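Local coordinates for TRAP dicarboxylate transporter, DctP subunit (Sulfurospirillum deleyianum, PDB 4OVS), which binds succinate and probably delivers it, as a periplasmic solute-binding protein, to the membrane part of a TRAP transporter, at residues S90-T95 against L103-F108; H115-L120 against Y142-F147. One frame throughout, in Å; residues are numbered along the deposited sequence.

Interaction 1. Residues S90-T95 against L103-F108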
ATOM      1  N   SER A  90      -1.010   3.184  -3.277  1.00 25.16           N
ATOM      2  CA  SER A  90      -1.084   3.137  -1.816  1.00 22.57           C
ATOM      3  C   SER A  90      -1.322   4.564  -1.270  1.00 29.46           C
ATOM      4  O   SER A  90      -1.074   5.547  -1.956  1.00 24.24           O
ATOM      5  CB  SER A  90       0.175   2.565  -1.211  1.00 23.20           C
ATOM      6  OG  SER A  90       1.228   3.484  -1.345  1.00 28.10           O
ATOM      7  N   PHE A  91      -1.803   4.658  -0.032  1.00 32.56           N
ATOM      8  CA  PHE A  91      -2.140   5.945   0.567  1.00 33.05           C
ATOM      9  C   PHE A  91      -0.972   6.930   0.485  1.00 30.11           C
ATOM     10  O   PHE A  91      -1.137   8.122   0.226  1.00 26.84           O
ATOM     11  CB  PHE A  91      -2.588   5.738   2.036  1.00 32.54           C
ATOM     12  CG  PHE A  91      -3.780   4.787   2.205  1.00 21.85           C
ATOM     13  CD1 PHE A  91      -4.754   4.703   1.236  1.00 23.11           C
ATOM     14  CD2 PHE A  91      -3.872   3.957   3.302  1.00 28.97           C
ATOM     15  CE1 PHE A  91      -5.796   3.823   1.360  1.00 27.23           C
ATOM     16  CE2 PHE A  91      -4.906   3.061   3.432  1.00 28.19           C
ATOM     17  CZ  PHE A  91      -5.879   3.009   2.481  1.00 27.94           C
ATOM     18  N   SER A  92       0.214   6.447   0.762  1.00 22.67           N
ATOM     19  CA  SER A  92       1.420   7.309   0.742  1.00 30.87           C
ATOM     20  C   SER A  92       1.602   8.023  -0.591  1.00 28.16           C
ATOM     21  O   SER A  92       2.155   9.116  -0.648  1.00 25.91           O
ATOM     22  CB  SER A  92       2.702   6.486   0.972  1.00 25.82           C
ATOM     23  OG  SER A  92       2.772   5.915   2.274  1.00 26.14           O
ATOM     24  N   LYS A  93       1.160   7.382  -1.663  1.00 25.44           N
ATOM     25  CA  LYS A  93       1.363   7.868  -2.999  1.00 26.08           C
ATOM     26  C   LYS A  93       0.504   9.118  -3.267  1.00 32.31           C
ATOM     27  O   LYS A  93       0.785   9.867  -4.177  1.00 28.91           O
ATOM     28  CB  LYS A  93       1.044   6.768  -4.009  1.00 31.48           C
ATOM     29  CG  LYS A  93       1.797   5.462  -3.810  1.00 32.44           C
ATOM     30  CD  LYS A  93       3.256   5.523  -4.223  1.00 30.97           C
ATOM     31  CE  LYS A  93       4.100   4.460  -3.501  1.00 31.35           C
ATOM     32  NZ  LYS A  93       3.858   3.072  -3.933  1.00 23.68           N
ATOM     33  N   PHE A  94      -0.517   9.344  -2.445  1.00 26.16           N
ATOM     34  CA  PHE A  94      -1.394  10.513  -2.566  1.00 30.07           C
ATOM     35  C   PHE A  94      -0.952  11.714  -1.731  1.00 35.02           C
ATOM     36  O   PHE A  94      -1.533  12.804  -1.821  1.00 32.25           O
ATOM     37  CB  PHE A  94      -2.817  10.153  -2.103  1.00 24.96           C
ATOM     38  CG  PHE A  94      -3.552   9.191  -3.023  1.00 28.09           C
ATOM     39  CD1 PHE A  94      -4.301   9.661  -4.094  1.00 25.40           C
ATOM     40  CD2 PHE A  94      -3.504   7.824  -2.801  1.00 28.58           C
ATOM     41  CE1 PHE A  94      -4.982   8.806  -4.920  1.00 26.93           C
ATOM     42  CE2 PHE A  94      -4.192   6.944  -3.639  1.00 23.16           C
ATOM     43  CZ  PHE A  94      -4.921   7.428  -4.690  1.00 25.11           C
ATOM     44  N   THR A  95       0.051  11.527  -0.892  1.00 36.98           N
ATOM     45  CA  THR A  95       0.297  12.515   0.155  1.00 38.67           C
ATOM     46  C   THR A  95       0.841  13.862  -0.327  1.00 37.43           C
ATOM     47  O   THR A  95       0.779  14.829   0.411  1.00 35.73           O
ATOM     48  CB  THR A  95       1.159  11.933   1.308  1.00 36.99           C
ATOM     49  OG1 THR A  95       2.491  11.630   0.855  1.00 33.41           O
ATOM     50  CG2 THR A  95       0.479  10.659   1.885  1.00 32.58           C
ATOM     51  N   LEU A 103      -2.584  10.553   7.319  1.00 31.44           N
ATOM     52  CA  LEU A 103      -3.245   9.976   8.480  1.00 32.43           C
ATOM     53  C   LEU A 103      -3.079   8.436   8.548  1.00 27.51           C
ATOM     54  O   LEU A 103      -2.743   7.897   9.574  1.00 25.84           O
ATOM     55  CB  LEU A 103      -4.725  10.331   8.446  1.00 36.99           C
ATOM     56  CG  LEU A 103      -5.677   9.670   9.430  1.00 36.34           C
ATOM     57  CD1 LEU A 103      -5.461  10.137  10.859  1.00 36.36           C
ATOM     58  CD2 LEU A 103      -7.055  10.020   8.960  1.00 41.18           C
ATOM     59  N   PHE A 104      -3.299   7.759   7.441  1.00 32.93           N
ATOM     60  CA  PHE A 104      -3.295   6.304   7.398  1.00 29.28           C
ATOM     61  C   PHE A 104      -1.858   5.684   7.438  1.00 32.16           C
ATOM     62  O   PHE A 104      -1.696   4.480   7.609  1.00 29.77           O
ATOM     63  CB  PHE A 104      -3.992   5.845   6.121  1.00 33.73           C
ATOM     64  CG  PHE A 104      -5.429   6.282   5.993  1.00 33.07           C
ATOM     65  CD1 PHE A 104      -6.184   6.626   7.103  1.00 36.05           C
ATOM     66  CD2 PHE A 104      -6.042   6.315   4.744  1.00 33.90           C
ATOM     67  CE1 PHE A 104      -7.515   7.000   6.982  1.00 31.32           C
ATOM     68  CE2 PHE A 104      -7.391   6.702   4.615  1.00 32.20           C
ATOM     69  CZ  PHE A 104      -8.118   7.030   5.729  1.00 34.34           C
ATOM     70  N   ASP A 105      -0.833   6.515   7.287  1.00 32.13           N
ATOM     71  CA  ASP A 105       0.566   6.102   7.428  1.00 28.77           C
ATOM     72  C   ASP A 105       1.101   6.215   8.852  1.00 31.56           C
ATOM     73  O   ASP A 105       2.174   5.716   9.147  1.00 28.73           O
ATOM     74  CB  ASP A 105       1.473   7.001   6.592  1.00 29.58           C
ATOM     75  CG  ASP A 105       1.546   6.591   5.170  1.00 33.24           C
ATOM     76  OD1 ASP A 105       1.024   5.504   4.826  1.00 32.39           O
ATOM     77  OD2 ASP A 105       2.134   7.374   4.393  1.00 34.58           O
ATOM     78  N   LEU A 106       0.394   6.910   9.733  1.00 28.76           N
ATOM     79  CA  LEU A 106       0.933   7.133  11.076  1.00 28.56           C
ATOM     80  C   LEU A 106       1.203   5.811  11.771  1.00 31.91           C
ATOM     81  O   LEU A 106       0.409   4.889  11.693  1.00 25.59           O
ATOM     82  CB  LEU A 106      -0.029   7.956  11.907  1.00 31.75           C
ATOM     83  CG  LEU A 106      -0.175   9.414  11.491  1.00 28.70           C
ATOM     84  CD1 LEU A 106      -1.421  10.020  12.166  1.00 36.62           C
ATOM     85  CD2 LEU A 106       1.112  10.197  11.835  1.00 31.19           C
ATOM     86  N   PRO A 107       2.347   5.702  12.434  1.00 34.95           N
ATOM     87  CA  PRO A 107       2.679   4.412  13.048  1.00 37.06           C
ATOM     88  C   PRO A 107       1.734   4.021  14.187  1.00 37.69           C
ATOM     89  O   PRO A 107       1.468   4.804  15.072  1.00 34.11           O
ATOM     90  CB  PRO A 107       4.113   4.605  13.535  1.00 35.02           C
ATOM     91  CG  PRO A 107       4.379   6.071  13.485  1.00 39.64           C
ATOM     92  CD  PRO A 107       3.477   6.634  12.428  1.00 39.08           C
ATOM     93  N   PHE A 108       1.200   2.806  14.108  1.00 31.19           N
ATOM     94  CA  PHE A 108       0.302   2.266  15.119  1.00 28.58           C
ATOM     95  C   PHE A 108      -1.059   2.951  15.222  1.00 30.07           C
ATOM     96  O   PHE A 108      -1.741   2.778  16.218  1.00 37.51           O
ATOM     97  CB  PHE A 108       0.960   2.261  16.491  1.00 30.53           C
ATOM     98  CG  PHE A 108       2.138   1.340  16.571  1.00 33.70           C
ATOM     99  CD1 PHE A 108       1.959  -0.010  16.784  1.00 31.02           C
ATOM    100  CD2 PHE A 108       3.417   1.821  16.393  1.00 33.02           C
ATOM    101  CE1 PHE A 108       3.038  -0.884  16.836  1.00 33.38           C
ATOM    102  CE2 PHE A 108       4.520   0.949  16.452  1.00 34.16           C
ATOM    103  CZ  PHE A 108       4.325  -0.403  16.674  1.00 30.05           C
TER
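Phe91 and Ser92 face Phe104 and Asp105 across two neighbouring turns of one long loop, with the CA atoms of Phe91 and Phe104 6.9 Å apart. In this family 7 solute-binding protein the loop runs from strand 86-87 to helix 113-120, and after 90-95 it needs just seven residues before 103-108 comes alongside. Three successive backbone bonds, from the N-H of Lys93, Phe94 and Thr95 to the carbonyls of Ser90, Phe91 and Ser92, tighten the first segment. One similar bond, from Leu106 N to Leu103 O, bends the second.

The contact illustrates how an irregular loop can be fixed by one apolar and one polar pair set side by side. The apolar half is an edge-to-face aromatic pair: Phe104 presents its edge to a face of Phe91, the ring planes 62° apart and the centroids separated by 4.9 Å. Phe104 CD2 stands above that face, shifted toward the rim, while Phe104 CB packs beside the rim, 3.4 Å from Phe91 CD2. The same first torsion in both, with CG anti to the carbonyl carbon (chi1 -57° in Phe91, -60° in Phe104), swings the two rings out on one side of the paired turns, where they meet.

Beside them Ser92 OG donates a 2.7 Å hydrogen bond to Asp105 OD2, arriving on the syn side and a little out of the carboxylate plane. The same oxygen is hydrogen-bonded to Ser173 OG, so two hydroxyls grip one buried carboxylate oxygen. Next along the chain is Lys93, a succinate-binding residue whose NZ also forms a salt bridge with Asp72. Behind the polar pair the turn closes on itself: Ser92 O accepts from both Thr95 N and Thr95 OG1, which approach from the same face of its plane, the OG1 bond being 2.9 Å long.

Interaction 2. Residues H115-L120 against Y142-F147; sequences HLYKVL and YWDAGF
Leu116 opens the contact, its CD2 lying 4.2 Å from Asp144 OD1 where helix 113-120 packs on strand 137-152. The two run nearly antiparallel, at 160°, with short-segment axes 10.3 Å apart, so mostly side chains span the gap. One residue on, Tyr117 extends toward the strand and brings OH to 3.3 Å from Asp144 CB, its ring nearly perpendicular to the carboxylate. A water joins the two: Tyr117 OH donates to it, and it donates in turn to Asp144 OD2 over 3.0 Å. Asp144 turns CG away from its own N (chi1 -176°), and its oxygens are taken up by a hydrogen bond with Tyr233 OH at OD1 and a salt bridge with Lys113 NZ at OD2.

A turn later, Leu120 lies over the ring of Tyr142. Its CD2 is 4.0 Å from the ring centroid and almost on the normal, a CH-pi contact, while CB meets Tyr142 CD2 at 3.8 Å. The backbone joins in, Leu120 O lying 3.5 Å from Tyr142 CE2. The phenol reaches on to Gly125 O, to which OH is hydrogen-bonded. Were Tyr142 cut back to an alanine, Leu120 CD2 would probably lose the ring face it rests on, and Gly125 O its hydroxyl partner. Farther along the strand a classic beta bulge follows, in which Ala145 and Gly146 share Leu234 as their opposite residue.

Here is a small case of helix-on-sheet packing with unlike ends: apolar at Leu120, polar at Asp144. A buried carboxylate supplied with a lysine, a tyrosine hydroxyl and a bridging water is likely to remain ionised.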
ATOM      1  N   HIS A 115     -10.770  -2.313  13.293  1.00 30.57           N
ATOM      2  CA  HIS A 115     -10.643  -0.870  13.411  1.00 30.66           C
ATOM      3  C   HIS A 115     -10.540  -0.232  12.023  1.00 30.78           C
ATOM      4  O   HIS A 115     -11.301   0.672  11.687  1.00 31.33           O
ATOM      5  CB  HIS A 115      -9.416  -0.511  14.250  1.00 29.48           C
ATOM      6  CG  HIS A 115      -9.290   0.954  14.527  1.00 31.98           C
ATOM      7  ND1 HIS A 115      -8.078   1.588  14.709  1.00 32.50           N
ATOM      8  CD2 HIS A 115     -10.233   1.918  14.624  1.00 34.82           C
ATOM      9  CE1 HIS A 115      -8.284   2.876  14.925  1.00 36.88           C
ATOM     10  NE2 HIS A 115      -9.585   3.097  14.895  1.00 38.18           N
ATOM     11  N   LEU A 116      -9.604  -0.734  11.217  1.00 28.92           N
ATOM     12  CA  LEU A 116      -9.336  -0.220   9.876  1.00 30.66           C
ATOM     13  C   LEU A 116     -10.586  -0.072   9.021  1.00 26.97           C
ATOM     14  O   LEU A 116     -10.883   0.985   8.445  1.00 24.22           O
ATOM     15  CB  LEU A 116      -8.384  -1.185   9.160  1.00 26.97           C
ATOM     16  CG  LEU A 116      -7.998  -0.839   7.720  1.00 24.98           C
ATOM     17  CD1 LEU A 116      -7.047   0.311   7.779  1.00 32.30           C
ATOM     18  CD2 LEU A 116      -7.339  -1.990   6.935  1.00 24.09           C
ATOM     19  N   TYR A 117     -11.328  -1.156   8.896  1.00 27.42           N
ATOM     20  CA  TYR A 117     -12.464  -1.139   7.995  1.00 26.37           C
ATOM     21  C   TYR A 117     -13.589  -0.182   8.486  1.00 38.26           C
ATOM     22  O   TYR A 117     -14.278   0.434   7.674  1.00 32.09           O
ATOM     23  CB  TYR A 117     -12.981  -2.551   7.784  1.00 26.50           C
ATOM     24  CG  TYR A 117     -12.167  -3.326   6.779  1.00 28.57           C
ATOM     25  CD1 TYR A 117     -12.022  -2.866   5.479  1.00 31.10           C
ATOM     26  CD2 TYR A 117     -11.528  -4.513   7.128  1.00 25.55           C
ATOM     27  CE1 TYR A 117     -11.277  -3.568   4.551  1.00 27.38           C
ATOM     28  CE2 TYR A 117     -10.781  -5.219   6.194  1.00 25.12           C
ATOM     29  CZ  TYR A 117     -10.672  -4.754   4.930  1.00 25.16           C
ATOM     30  OH  TYR A 117      -9.920  -5.442   4.012  1.00 30.25           O
ATOM     31  N   LYS A 118     -13.741  -0.047   9.807  1.00 35.83           N
ATOM     32  CA  LYS A 118     -14.679   0.914  10.361  1.00 37.47           C
ATOM     33  C   LYS A 118     -14.264   2.333   9.999  1.00 33.19           C
ATOM     34  O   LYS A 118     -15.106   3.203   9.832  1.00 34.72           O
ATOM     35  CB  LYS A 118     -14.781   0.777  11.881  1.00 39.48           C
ATOM     36  CG  LYS A 118     -15.634  -0.420  12.356  1.00 40.54           C
ATOM     37  CD  LYS A 118     -15.765  -0.443  13.874  1.00 42.28           C
ATOM     38  CE  LYS A 118     -16.294  -1.804  14.392  1.00 43.84           C
ATOM     39  NZ  LYS A 118     -16.227  -1.977  15.883  1.00 43.19           N
ATOM     40  N   VAL A 119     -12.969   2.583   9.905  1.00 26.18           N
ATOM     41  CA  VAL A 119     -12.511   3.890   9.472  1.00 30.99           C
ATOM     42  C   VAL A 119     -12.691   4.080   7.968  1.00 31.04           C
ATOM     43  O   VAL A 119     -13.329   5.056   7.520  1.00 30.26           O
ATOM     44  CB  VAL A 119     -11.064   4.129   9.893  1.00 28.73           C
ATOM     45  CG1 VAL A 119     -10.515   5.389   9.246  1.00 32.17           C
ATOM     46  CG2 VAL A 119     -11.000   4.241  11.370  1.00 28.91           C
ATOM     47  N   LEU A 120     -12.179   3.139   7.199  1.00 28.90           N
ATOM     48  CA  LEU A 120     -12.195   3.242   5.741  1.00 31.04           C
ATOM     49  C   LEU A 120     -13.599   3.280   5.171  1.00 31.27           C
ATOM     50  O   LEU A 120     -13.858   4.068   4.275  1.00 27.84           O
ATOM     51  CB  LEU A 120     -11.411   2.105   5.078  1.00 28.07           C
ATOM     52  CG  LEU A 120      -9.906   2.054   5.344  1.00 29.15           C
ATOM     53  CD1 LEU A 120      -9.204   0.950   4.518  1.00 27.03           C
ATOM     54  CD2 LEU A 120      -9.253   3.401   5.113  1.00 35.30           C
ATOM     55  N   TYR A 142     -11.681   1.598  -1.193  1.00 21.61           N
ATOM     56  CA  TYR A 142     -10.448   1.180  -0.562  1.00 20.68           C
ATOM     57  C   TYR A 142     -10.227  -0.323  -0.642  1.00 23.34           C
ATOM     58  O   TYR A 142     -11.175  -1.115  -0.433  1.00 23.39           O
ATOM     59  CB  TYR A 142     -10.446   1.576   0.903  1.00 24.55           C
ATOM     60  CG  TYR A 142     -10.475   3.070   1.148  1.00 26.35           C
ATOM     61  CD1 TYR A 142      -9.344   3.821   0.970  1.00 24.25           C
ATOM     62  CD2 TYR A 142     -11.613   3.711   1.596  1.00 28.01           C
ATOM     63  CE1 TYR A 142      -9.330   5.177   1.215  1.00 29.15           C
ATOM     64  CE2 TYR A 142     -11.615   5.094   1.835  1.00 29.51           C
ATOM     65  CZ  TYR A 142     -10.461   5.817   1.649  1.00 29.45           C
ATOM     66  OH  TYR A 142     -10.420   7.194   1.881  1.00 32.41           O
ATOM     67  N   TRP A 143      -8.963  -0.673  -0.924  1.00 23.52           N
ATOM     68  CA  TRP A 143      -8.421  -2.042  -0.930  1.00 19.63           C
ATOM     69  C   TRP A 143      -7.355  -2.220   0.150  1.00 20.82           C
ATOM     70  O   TRP A 143      -6.722  -1.249   0.547  1.00 23.02           O
ATOM     71  CB  TRP A 143      -7.800  -2.343  -2.280  1.00 17.65           C
ATOM     72  CG  TRP A 143      -8.741  -2.608  -3.408  1.00 15.70           C
ATOM     73  CD1 TRP A 143     -10.082  -2.372  -3.440  1.00 22.61           C
ATOM     74  CD2 TRP A 143      -8.394  -3.113  -4.697  1.00 16.63           C
ATOM     75  NE1 TRP A 143     -10.598  -2.760  -4.662  1.00 19.94           N
ATOM     76  CE2 TRP A 143      -9.578  -3.219  -5.449  1.00 17.90           C
ATOM     77  CE3 TRP A 143      -7.184  -3.543  -5.284  1.00 15.79           C
ATOM     78  CZ2 TRP A 143      -9.603  -3.739  -6.749  1.00 16.59           C
ATOM     79  CZ3 TRP A 143      -7.221  -4.060  -6.544  1.00 15.08           C
ATOM     80  CH2 TRP A 143      -8.418  -4.166  -7.267  1.00 15.08           C
ATOM     81  N   ASP A 144      -7.142  -3.479   0.605  1.00 20.99           N
ATOM     82  CA  ASP A 144      -6.296  -3.827   1.754  1.00 18.91           C
ATOM     83  C   ASP A 144      -4.989  -4.468   1.228  1.00 18.91           C
ATOM     84  O   ASP A 144      -5.041  -5.238   0.273  1.00 19.79           O
ATOM     85  CB  ASP A 144      -7.005  -4.924   2.569  1.00 20.08           C
ATOM     86  CG  ASP A 144      -6.277  -5.306   3.827  1.00 22.91           C
ATOM     87  OD1 ASP A 144      -5.360  -4.588   4.279  1.00 25.60           O
ATOM     88  OD2 ASP A 144      -6.655  -6.358   4.414  1.00 29.14           O
ATOM     89  N   ALA A 145      -3.864  -4.127   1.833  1.00 22.27           N
ATOM     90  CA  ALA A 145      -2.648  -4.920   1.675  1.00 20.79           C
ATOM     91  C   ALA A 145      -2.386  -5.624   2.976  1.00 21.86           C
ATOM     92  O   ALA A 145      -2.627  -6.797   3.065  1.00 22.89           O
ATOM     93  CB  ALA A 145      -1.412  -4.064   1.224  1.00 24.33           C
ATOM     94  N   GLY A 146      -1.885  -4.890   3.976  1.00 19.37           N
ATOM     95  CA  GLY A 146      -1.722  -5.417   5.294  1.00 17.46           C
ATOM     96  C   GLY A 146      -0.836  -4.523   6.132  1.00 17.15           C
ATOM     97  O   GLY A 146      -0.353  -3.492   5.678  1.00 18.50           O
ATOM     98  N   PHE A 147      -0.620  -4.941   7.370  1.00 22.19           N
ATOM     99  CA  PHE A 147       0.309  -4.264   8.239  1.00 25.73           C
ATOM    100  C   PHE A 147       1.751  -4.526   7.794  1.00 23.36           C
ATOM    101  O   PHE A 147       2.050  -5.545   7.186  1.00 20.49           O
ATOM    102  CB  PHE A 147       0.088  -4.707   9.682  1.00 21.28           C
ATOM    103  CG  PHE A 147      -1.152  -4.143  10.291  1.00 26.12           C
ATOM    104  CD1 PHE A 147      -1.139  -2.900  10.917  1.00 27.89           C
ATOM    105  CD2 PHE A 147      -2.332  -4.830  10.209  1.00 32.29           C
ATOM    106  CE1 PHE A 147      -2.269  -2.384  11.456  1.00 30.08           C
ATOM    107  CE2 PHE A 147      -3.465  -4.308  10.748  1.00 33.37           C
ATOM    108  CZ  PHE A 147      -3.431  -3.082  11.382  1.00 30.19           C
TER
HETATM  109  O   HOH W   1      -9.290  -7.798   4.374  1.00 24.19           O

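How the interactions relate
The two contacts follow one another along the chain, yet their centres are about 12 Å apart and their aromatic groups meet. Phe91 CE1 lies 3.6 Å from Tyr142 CD1, and Phe104 CE2 is 3.8 Å from Leu120 CD2, so the ring pair of interaction 1 packs directly against the leucine-tyrosine pair of interaction 2. Both also approach the succinate-binding residue Tyr236: its side chain is about 5 Å from that of Phe91 and about 6 Å from that of Asp144. Interaction 1 is nearer the ligand: Lys93 of its first segment hydrogen-bonds succinate through NZ, and the Ser92 side chain is about 7 Å from it, against about 10 Å for that of Asp144.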